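Local coordinates for SusD homolog (Bacteroides thetaiotaomicron, PDB 3EHN), which probably captures glycans at the outer surface of the cell for uptake by a SusC-like partner transporter, as other SusD-family lipoproteins do, at residues A[207-212]-A[345-350]; A[101-106]-A[120-125]; A[269-274]-A[326-331]. All coordinates share one frame; numbering follows the deposited sequence.

Interaction 1: residues A[207-212]-A[345-350]. Unlike the reference sequence in segment 207-212: V212 (reference Ala).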
loop_
_atom_site.group_PDB
_atom_site.type_symbol
_atom_site.label_atom_id
_atom_site.label_comp_id
_atom_site.label_asym_id
_atom_site.label_seq_id
_atom_site.Cartn_x
_atom_site.Cartn_y
_atom_site.Cartn_z
ATOM N N LEU A 207 8.667 10.220 2.142
ATOM C CA LEU A 207 7.695 9.594 3.021
ATOM C C LEU A 207 6.994 10.695 3.820
ATOM O O LEU A 207 5.848 10.548 4.258
ATOM C CB LEU A 207 8.388 8.626 3.973
ATOM C CG LEU A 207 7.379 7.690 4.627
ATOM C CD1 LEU A 207 7.083 6.603 3.633
ATOM C CD2 LEU A 207 7.906 7.099 5.933
ATOM N N MET A 208 7.709 11.802 4.003
ATOM C CA MET A 208 7.209 12.959 4.727
ATOM C C MET A 208 6.112 13.551 3.852
ATOM O O MET A 208 5.005 13.797 4.312
ATOM C CB MET A 208 8.345 13.964 4.923
ATOM C CG MET A 208 8.144 14.948 6.064
ATOM S SD MET A 208 9.604 16.019 6.362
ATOM C CE MET A 208 10.869 14.798 6.828
ATOM N N LEU A 209 6.426 13.750 2.578
ATOM C CA LEU A 209 5.462 14.299 1.632
ATOM C C LEU A 209 4.211 13.443 1.607
ATOM O O LEU A 209 3.102 13.950 1.404
ATOM C CB LEU A 209 6.048 14.341 0.228
ATOM C CG LEU A 209 5.107 14.885 -0.843
ATOM C CD1 LEU A 209 4.856 16.378 -0.626
ATOM C CD2 LEU A 209 5.725 14.643 -2.203
ATOM N N ARG A 210 4.396 12.137 1.796
ATOM C CA ARG A 210 3.279 11.205 1.807
ATOM C C ARG A 210 2.430 11.447 3.044
ATOM O O ARG A 210 1.224 11.687 2.960
ATOM C CB ARG A 210 3.787 9.768 1.819
ATOM C CG ARG A 210 2.672 8.744 1.793
ATOM C CD ARG A 210 2.997 7.630 0.825
ATOM N NE ARG A 210 3.557 6.472 1.497
ATOM C CZ ARG A 210 4.179 5.483 0.874
ATOM N NH1 ARG A 210 4.326 5.528 -0.441
ATOM N NH2 ARG A 210 4.631 4.442 1.566
ATOM N N ILE A 211 3.082 11.391 4.198
ATOM C CA ILE A 211 2.416 11.593 5.470
ATOM C C ILE A 211 1.699 12.943 5.531
ATOM O O ILE A 211 0.579 13.027 6.048
ATOM C CB ILE A 211 3.435 11.484 6.617
ATOM C CG1 ILE A 211 4.158 10.141 6.523
ATOM C CG2 ILE A 211 2.746 11.592 7.952
ATOM C CD1 ILE A 211 5.248 9.968 7.547
ATOM N N VAL A 212 2.321 13.991 4.991
ATOM C CA VAL A 212 1.704 15.317 5.024
ATOM C C VAL A 212 0.440 15.395 4.189
ATOM O O VAL A 212 -0.523 16.050 4.580
ATOM C CB VAL A 212 2.662 16.434 4.550
ATOM C CG1 VAL A 212 3.836 16.500 5.452
ATOM C CG2 VAL A 212 3.099 16.202 3.116
ATOM N N SER A 345 6.545 8.097 -9.561
ATOM C CA SER A 345 5.181 8.419 -9.955
ATOM C C SER A 345 4.342 8.867 -8.771
ATOM O O SER A 345 3.548 9.801 -8.884
ATOM C CB SER A 345 4.519 7.231 -10.670
ATOM O OG SER A 345 4.611 6.039 -9.912
ATOM N N GLU A 346 4.508 8.223 -7.625
ATOM C CA GLU A 346 3.730 8.640 -6.471
ATOM C C GLU A 346 4.039 10.098 -6.085
ATOM O O GLU A 346 3.131 10.873 -5.787
ATOM C CB GLU A 346 3.995 7.711 -5.288
ATOM C CG GLU A 346 3.253 8.114 -4.022
ATOM C CD GLU A 346 3.474 7.142 -2.885
ATOM O OE1 GLU A 346 4.382 6.287 -3.012
ATOM O OE2 GLU A 346 2.749 7.238 -1.869
ATOM N N THR A 347 5.314 10.472 -6.102
ATOM C CA THR A 347 5.715 11.830 -5.759
ATOM C C THR A 347 4.897 12.850 -6.520
ATOM O O THR A 347 4.343 13.770 -5.931
ATOM C CB THR A 347 7.192 12.076 -6.070
ATOM O OG1 THR A 347 7.987 11.140 -5.331
ATOM C CG2 THR A 347 7.592 13.501 -5.688
ATOM N N TYR A 348 4.819 12.683 -7.835
ATOM C CA TYR A 348 4.060 13.600 -8.676
ATOM C C TYR A 348 2.573 13.668 -8.353
ATOM O O TYR A 348 1.971 14.744 -8.399
ATOM C CB TYR A 348 4.255 13.244 -10.144
ATOM C CG TYR A 348 5.642 13.588 -10.624
ATOM C CD1 TYR A 348 6.640 12.621 -10.693
ATOM C CD2 TYR A 348 5.974 14.897 -10.958
ATOM C CE1 TYR A 348 7.930 12.953 -11.082
ATOM C CE2 TYR A 348 7.257 15.233 -11.343
ATOM C CZ TYR A 348 8.226 14.261 -11.406
ATOM O OH TYR A 348 9.493 14.594 -11.818
ATOM N N PHE A 349 1.976 12.523 -8.034
ATOM C CA PHE A 349 0.570 12.508 -7.693
ATOM C C PHE A 349 0.371 13.176 -6.354
ATOM O O PHE A 349 -0.644 13.829 -6.131
ATOM C CB PHE A 349 0.035 11.079 -7.691
ATOM C CG PHE A 349 -0.105 10.494 -9.071
ATOM C CD1 PHE A 349 -0.836 11.160 -10.053
ATOM C CD2 PHE A 349 0.507 9.292 -9.400
ATOM C CE1 PHE A 349 -0.949 10.636 -11.342
ATOM C CE2 PHE A 349 0.398 8.764 -10.687
ATOM C CZ PHE A 349 -0.332 9.439 -11.658
ATOM N N LEU A 350 1.347 13.038 -5.465
ATOM C CA LEU A 350 1.247 13.685 -4.158
ATOM C C LEU A 350 1.297 15.193 -4.327
ATOM O O LEU A 350 0.501 15.912 -3.734
ATOM C CB LEU A 350 2.375 13.227 -3.231
ATOM C CG LEU A 350 2.244 11.759 -2.801
ATOM C CD1 LEU A 350 3.495 11.340 -2.036
ATOM C CD2 LEU A 350 0.995 11.572 -1.940
#

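Interaction 2: residues A[101-106]-A[120-125]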
loop_
_atom_site.group_PDB
_atom_site.type_symbol
_atom_site.label_atom_id
_atom_site.label_comp_id
_atom_site.label_asym_id
_atom_site.label_seq_id
_atom_site.Cartn_x
_atom_site.Cartn_y
_atom_site.Cartn_z
ATOM N N LEU A 101 11.675 -6.280 16.334
ATOM C CA LEU A 101 12.737 -7.075 16.954
ATOM C C LEU A 101 14.139 -6.701 16.465
ATOM O O LEU A 101 14.986 -6.272 17.255
ATOM C CB LEU A 101 12.488 -8.582 16.746
ATOM C CG LEU A 101 11.516 -9.337 17.673
ATOM C CD1 LEU A 101 11.351 -8.578 18.989
ATOM C CD2 LEU A 101 10.180 -9.502 17.015
ATOM N N PRO A 102 14.409 -6.861 15.163
ATOM C CA PRO A 102 15.748 -6.497 14.709
ATOM C C PRO A 102 16.017 -5.009 14.873
ATOM O O PRO A 102 17.128 -4.613 15.221
ATOM C CB PRO A 102 15.758 -6.946 13.250
ATOM C CG PRO A 102 14.342 -6.858 12.858
ATOM C CD PRO A 102 13.615 -7.408 14.051
ATOM N N TRP A 103 15.010 -4.176 14.641
ATOM C CA TRP A 103 15.234 -2.750 14.785
ATOM C C TRP A 103 15.670 -2.440 16.200
ATOM O O TRP A 103 16.625 -1.702 16.415
ATOM C CB TRP A 103 13.980 -1.940 14.486
ATOM C CG TRP A 103 14.145 -0.515 14.900
ATOM C CD1 TRP A 103 14.733 0.478 14.187
ATOM C CD2 TRP A 103 13.803 0.049 16.167
ATOM N NE1 TRP A 103 14.781 1.635 14.929
ATOM C CE2 TRP A 103 14.216 1.398 16.150
ATOM C CE3 TRP A 103 13.189 -0.458 17.322
ATOM C CZ2 TRP A 103 14.039 2.251 17.237
ATOM C CZ3 TRP A 103 13.011 0.391 18.408
ATOM C CH2 TRP A 103 13.436 1.737 18.354
ATOM N N ASN A 104 14.954 -3.006 17.162
ATOM C CA ASN A 104 15.253 -2.775 18.562
ATOM C C ASN A 104 16.678 -3.186 18.914
ATOM O O ASN A 104 17.346 -2.510 19.706
ATOM C CB ASN A 104 14.253 -3.521 19.444
ATOM C CG ASN A 104 14.588 -3.412 20.914
ATOM O OD1 ASN A 104 14.742 -2.309 21.454
ATOM N ND2 ASN A 104 14.710 -4.560 21.572
ATOM N N GLU A 105 17.151 -4.284 18.331
ATOM C CA GLU A 105 18.515 -4.717 18.604
ATOM C C GLU A 105 19.488 -3.686 18.045
ATOM O O GLU A 105 20.462 -3.330 18.702
ATOM C CB GLU A 105 18.786 -6.105 18.004
ATOM C CG GLU A 105 17.930 -7.186 18.641
ATOM C CD GLU A 105 18.234 -8.571 18.124
ATOM O OE1 GLU A 105 18.250 -8.751 16.886
ATOM O OE2 GLU A 105 18.448 -9.484 18.955
ATOM N N ILE A 106 19.223 -3.187 16.842
ATOM C CA ILE A 106 20.105 -2.182 16.265
ATOM C C ILE A 106 20.174 -0.987 17.203
ATOM O O ILE A 106 21.231 -0.408 17.420
ATOM C CB ILE A 106 19.614 -1.718 14.890
ATOM C CG1 ILE A 106 19.748 -2.864 13.890
ATOM C CG2 ILE A 106 20.425 -0.524 14.432
ATOM C CD1 ILE A 106 19.298 -2.526 12.501
ATOM N N ALA A 120 24.655 7.072 11.801
ATOM C CA ALA A 120 24.098 7.079 10.456
ATOM C C ALA A 120 23.307 5.791 10.250
ATOM O O ALA A 120 22.248 5.799 9.625
ATOM C CB ALA A 120 25.212 7.172 9.431
ATOM N N ILE A 121 23.830 4.688 10.785
ATOM C CA ILE A 121 23.187 3.381 10.679
ATOM C C ILE A 121 21.861 3.324 11.422
ATOM O O ILE A 121 20.900 2.719 10.951
ATOM C CB ILE A 121 24.087 2.279 11.237
ATOM C CG1 ILE A 121 25.318 2.127 10.344
ATOM C CG2 ILE A 121 23.325 0.973 11.327
ATOM C CD1 ILE A 121 26.448 1.310 10.983
ATOM N N LEU A 122 21.802 3.950 12.589
ATOM C CA LEU A 122 20.571 3.934 13.357
ATOM C C LEU A 122 19.489 4.805 12.722
ATOM O O LEU A 122 18.320 4.440 12.755
ATOM C CB LEU A 122 20.844 4.368 14.794
ATOM C CG LEU A 122 19.645 4.492 15.727
ATOM C CD1 LEU A 122 18.796 3.231 15.707
ATOM C CD2 LEU A 122 20.168 4.781 17.122
ATOM N N GLU A 123 19.866 5.939 12.133
ATOM C CA GLU A 123 18.880 6.810 11.486
ATOM C C GLU A 123 18.298 6.190 10.223
ATOM O O GLU A 123 17.163 6.482 9.848
ATOM C CB GLU A 123 19.479 8.171 11.136
ATOM C CG GLU A 123 19.695 9.066 12.339
ATOM C CD GLU A 123 18.470 9.145 13.238
ATOM O OE1 GLU A 123 17.366 9.432 12.727
ATOM O OE2 GLU A 123 18.612 8.924 14.459
ATOM N N ILE A 124 19.079 5.353 9.549
ATOM C CA ILE A 124 18.590 4.690 8.353
ATOM C C ILE A 124 17.658 3.572 8.815
ATOM O O ILE A 124 16.593 3.350 8.230
ATOM C CB ILE A 124 19.748 4.120 7.514
ATOM C CG1 ILE A 124 20.485 5.275 6.826
ATOM C CG2 ILE A 124 19.217 3.120 6.507
ATOM C CD1 ILE A 124 21.564 4.850 5.879
ATOM N N ALA A 125 18.053 2.887 9.885
ATOM C CA ALA A 125 17.240 1.820 10.447
ATOM C C ALA A 125 15.900 2.421 10.882
ATOM O O ALA A 125 14.846 1.792 10.752
ATOM C CB ALA A 125 17.951 1.201 11.632
#

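Interaction 3: residues A[269-274]-A[326-331]. With NDG (2-acetamido-2-deoxy-alpha-D-glucopyranose), chain C.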
loop_
_atom_site.group_PDB
_atom_site.type_symbol
_atom_site.label_atom_id
_atom_site.label_comp_id
_atom_site.label_asym_id
_atom_site.label_seq_id
_atom_site.Cartn_x
_atom_site.Cartn_y
_atom_site.Cartn_z
ATOM N N GLU A 269 -4.336 -18.967 -5.919
ATOM C CA GLU A 269 -5.391 -18.212 -5.255
ATOM C C GLU A 269 -5.444 -16.714 -5.600
ATOM O O GLU A 269 -6.500 -16.095 -5.505
ATOM C CB GLU A 269 -5.267 -18.368 -3.744
ATOM C CG GLU A 269 -5.070 -19.789 -3.263
ATOM C CD GLU A 269 -5.080 -19.878 -1.749
ATOM O OE1 GLU A 269 -4.293 -19.153 -1.101
ATOM O OE2 GLU A 269 -5.881 -20.670 -1.202
ATOM N N THR A 270 -4.320 -16.125 -5.992
ATOM C CA THR A 270 -4.309 -14.706 -6.327
ATOM C C THR A 270 -4.459 -14.457 -7.829
ATOM O O THR A 270 -3.682 -14.956 -8.638
ATOM C CB THR A 270 -3.024 -14.038 -5.797
ATOM O OG1 THR A 270 -2.967 -14.229 -4.387
ATOM C CG2 THR A 270 -3.012 -12.542 -6.075
ATOM N N ARG A 271 -5.471 -13.683 -8.198
ATOM C CA ARG A 271 -5.720 -13.386 -9.600
ATOM C C ARG A 271 -5.935 -11.900 -9.751
ATOM O O ARG A 271 -5.999 -11.178 -8.752
ATOM C CB ARG A 271 -6.963 -14.142 -10.091
ATOM C CG ARG A 271 -6.823 -15.647 -10.085
ATOM C CD ARG A 271 -5.711 -16.073 -11.020
ATOM N NE ARG A 271 -5.428 -17.501 -10.923
ATOM C CZ ARG A 271 -4.303 -18.014 -10.434
ATOM N NH1 ARG A 271 -3.348 -17.216 -9.993
ATOM N NH2 ARG A 271 -4.136 -19.326 -10.383
ATOM N N MET A 272 -6.036 -11.447 -11.000
ATOM C CA MET A 272 -6.273 -10.036 -11.301
ATOM C C MET A 272 -7.619 -9.610 -10.669
ATOM O O MET A 272 -8.603 -10.360 -10.716
ATOM C CB MET A 272 -6.294 -9.841 -12.821
ATOM C CG MET A 272 -6.572 -8.433 -13.280
ATOM S SD MET A 272 -6.584 -8.297 -15.101
ATOM C CE MET A 272 -8.058 -9.192 -15.517
ATOM N N GLY A 273 -7.645 -8.422 -10.058
ATOM C CA GLY A 273 -8.855 -7.921 -9.419
ATOM C C GLY A 273 -9.843 -7.270 -10.378
ATOM O O GLY A 273 -9.454 -6.673 -11.383
ATOM N N ALA A 274 -11.131 -7.373 -10.070
ATOM C CA ALA A 274 -12.160 -6.797 -10.921
ATOM C C ALA A 274 -12.097 -5.273 -10.994
ATOM O O ALA A 274 -12.377 -4.680 -12.034
ATOM C CB ALA A 274 -13.517 -7.233 -10.428
ATOM N N LYS A 326 -8.849 -20.488 -11.509
ATOM C CA LYS A 326 -7.482 -20.964 -11.551
ATOM C C LYS A 326 -6.852 -20.515 -12.869
ATOM O O LYS A 326 -5.644 -20.315 -12.947
ATOM C CB LYS A 326 -7.423 -22.494 -11.438
ATOM C CG LYS A 326 -6.000 -23.036 -11.533
ATOM C CD LYS A 326 -5.903 -24.535 -11.363
ATOM C CE LYS A 326 -4.521 -25.002 -11.783
ATOM N NZ LYS A 326 -4.320 -26.455 -11.591
ATOM N N PHE A 327 -7.672 -20.344 -13.904
ATOM C CA PHE A 327 -7.154 -19.915 -15.196
ATOM C C PHE A 327 -7.551 -18.502 -15.600
ATOM O O PHE A 327 -7.608 -18.174 -16.793
ATOM C CB PHE A 327 -7.553 -20.915 -16.276
ATOM C CG PHE A 327 -7.024 -22.288 -16.025
ATOM C CD1 PHE A 327 -7.689 -23.156 -15.162
ATOM C CD2 PHE A 327 -5.808 -22.680 -16.568
ATOM C CE1 PHE A 327 -7.143 -24.394 -14.838
ATOM C CE2 PHE A 327 -5.253 -23.915 -16.250
ATOM C CZ PHE A 327 -5.919 -24.774 -15.381
ATOM N N ALA A 328 -7.821 -17.673 -14.589
ATOM C CA ALA A 328 -8.168 -16.273 -14.794
ATOM C C ALA A 328 -6.833 -15.552 -14.958
ATOM O O ALA A 328 -5.775 -16.174 -14.832
ATOM C CB ALA A 328 -8.912 -15.737 -13.586
ATOM N N SER A 329 -6.863 -14.254 -15.237
ATOM C CA SER A 329 -5.612 -13.513 -15.410
ATOM C C SER A 329 -4.781 -13.457 -14.126
ATOM O O SER A 329 -5.324 -13.352 -13.022
ATOM C CB SER A 329 -5.898 -12.088 -15.888
ATOM O OG SER A 329 -6.565 -12.097 -17.139
ATOM N N ARG A 330 -3.463 -13.530 -14.277
ATOM C CA ARG A 330 -2.568 -13.470 -13.128
ATOM C C ARG A 330 -1.653 -12.263 -13.237
ATOM O O ARG A 330 -1.337 -11.805 -14.336
ATOM C CB ARG A 330 -1.672 -14.708 -13.048
ATOM C CG ARG A 330 -2.335 -15.997 -13.442
ATOM C CD ARG A 330 -1.520 -17.201 -13.000
ATOM N NE ARG A 330 -2.130 -18.428 -13.500
ATOM C CZ ARG A 330 -1.808 -19.650 -13.097
ATOM N NH1 ARG A 330 -0.874 -19.826 -12.168
ATOM N NH2 ARG A 330 -2.418 -20.697 -13.638
ATOM N N PRO A 331 -1.232 -11.714 -12.096
ATOM C CA PRO A 331 -0.339 -10.568 -12.194
ATOM C C PRO A 331 0.975 -11.114 -12.749
ATOM O O PRO A 331 1.390 -12.201 -12.354
ATOM C CB PRO A 331 -0.221 -10.109 -10.739
ATOM C CG PRO A 331 -0.397 -11.343 -9.977
ATOM C CD PRO A 331 -1.540 -12.016 -10.690
HETATM C C1 NDG C . -3.558 -21.139 1.455
HETATM C C2 NDG C . -3.164 -20.864 2.912
HETATM C C3 NDG C . -1.614 -21.021 2.927
HETATM C C4 NDG C . -1.253 -22.451 2.574
HETATM C C5 NDG C . -1.845 -22.827 1.153
HETATM C C6 NDG C . -1.400 -24.248 0.687
HETATM C C7 NDG C . -3.931 -18.931 4.318
HETATM C C8 NDG C . -2.943 -18.426 5.378
HETATM O O5 NDG C . -3.223 -22.457 0.939
HETATM O O3 NDG C . -0.958 -20.727 4.154
HETATM O O4 NDG C . 0.194 -22.837 2.540
HETATM O O6 NDG C . -2.232 -24.602 -0.422
HETATM O O7 NDG C . -5.124 -18.988 4.570
HETATM N N2 NDG C . -3.509 -19.591 3.244
HETATM O O1 NDG C . -4.912 -20.956 1.098
#

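Interaction 1: residues A[207-212]-A[345-350]
R210 of helix 197-215 and E346 of helix 344-356 form a salt bridge, with R210 NH1 2.7 Å from E346 OE1; the N-H is poorly aimed at this oxygen, so as a hydrogen bond it is weak. The two side chains cross at about a right angle. R210 starts off with CG opposite the backbone N (chi1 -178°), then bends twice further along, which swings its guanidinium round to the carboxylate, while E346 runs straight out to meet it. The two flat groups lie nearly in one plane, 23° apart, and the acid comes in at an edge of the guanidinium rather than over a face. The other carboxylate oxygen is also close, but its place in the model is doubtful, so a two-pronged grip is not certain.

Next to this polar pair the packing is closest around L350. Its CB is 3.8 Å from CD2 of L209, the two leucines sliding past each other in opposite directions, and its CD1 reaches the R210 backbone, 3.9 Å from R210 CA. The flank at T347 is looser: CG2 of T347 is 4.1 Å from CD2 of L209, and its hydroxyl bonds instead to the carbonyl of I239. Away from the contact Y348 is partly exposed and packs on helix 364-379, while F349 is buried against helices 364-379 and 429-445.

NE of R210 makes a second salt bridge, to E451, so one buried arginine faces two acids. Their joint charge would be expected to keep R210 protonated, and its position between them ties two separate helices to helix 197-215.

Interaction 2: residues A[101-106]-A[120-125]
A125 of helix 116-140 is the small bump of this contact, and I106 of helix 85-110 makes the hollow that receives it. The methyl CB of A125 lies 4.1 Å from both CD1 and CG2 of I106, held between the two branches of the isoleucine. With CG1 of I106 beside the backbone N (chi1 -68°), CG2 is left opposite it, and this CG2 branch also meets L122, whose CD1 is 4.3 Å away.

CD1 of L122 fills the dip between I106 and W103, with NE1 of W103 at 4.4 Å. The indole meets A125 obliquely, CD1 of W103 3.7 Å from A125 O and 4.2 Å from A125 CB. The indole N-H is bonded to N126 rather than to this carbonyl, which probably helps set the turn of the ring, and R129 adds a cation-pi contact.

The axes come within 10.2 Å of each other and run nearly antiparallel, at 157°, as in a helical hairpin of consecutive helices. Helix 20-36 flanks it, touching W103 through M32 and I106 through Y25; helix 160-180 packs against the second helix of the hairpin, at E123 and I124.

Interaction 3: residues A[269-274]-A[326-331]
R271 sets CG opposite the carbonyl carbon (chi1 -65°) and bends once, at chi2 (-62°), which brings its guanidinium onto that of R330, whose chain runs extended from CG to NE alongside it. The two side chains point the same way. Their flat ends lie face to face, centres 4.0 Å apart and planes 21° from parallel, with R330 CD 3.5 Å from R271 NH1.

Carbonyl oxygens gather round the R271 end and probably ease the closeness of two like charges. R271 NH1 is bonded to T270 O at 2.7 Å, from above the carbonyl plane, and also to V264 O. R271 NH2 makes a weak bond to K326 O at 3.1 Å, and R271 NE binds A325 O. Several bonds thus fix the rotation of the group, while R330 NH1 has a weak bond to N265.

The backbones are joined by a nearly straight bond from M272 N to S329 O, 2.9 Å long. Beside it the methionine bends at its last torsion, and M272 CE lies 3.6 Å from S329 CB.

Strand 270-272 also pairs antiparallel with strand 67-69. Just before it, E269 OE2 accepts a hydrogen bond from O1 of the bound amino sugar, 2.5 Å away, and W73 binds the same sugar. The loop 326-331 therefore backs the short strand that leads from a carbohydrate-binding site, consistent with a SusD-type glycan-binding surface.

How the interactions relate
The three contacts do not touch. Interaction 1 lies nearest the middle of the chain, with its centre about 13 Å from the chain centre; interactions 2 and 3 lie further out, on opposite sides of that centre, their own centres about 38 Å apart. Interaction 2 closes before either of the others begins, whereas interaction 3 belongs to the chain between the two helices of interaction 1, its nearest atoms about 17 Å away. Interactions 1 and 2 are helix packing, about 10 Å apart at their nearest atoms. Among the three, interaction 3 is the one that meets a bound sugar, through E269, and the T270 side chain is about 13 Å from the bound galactose.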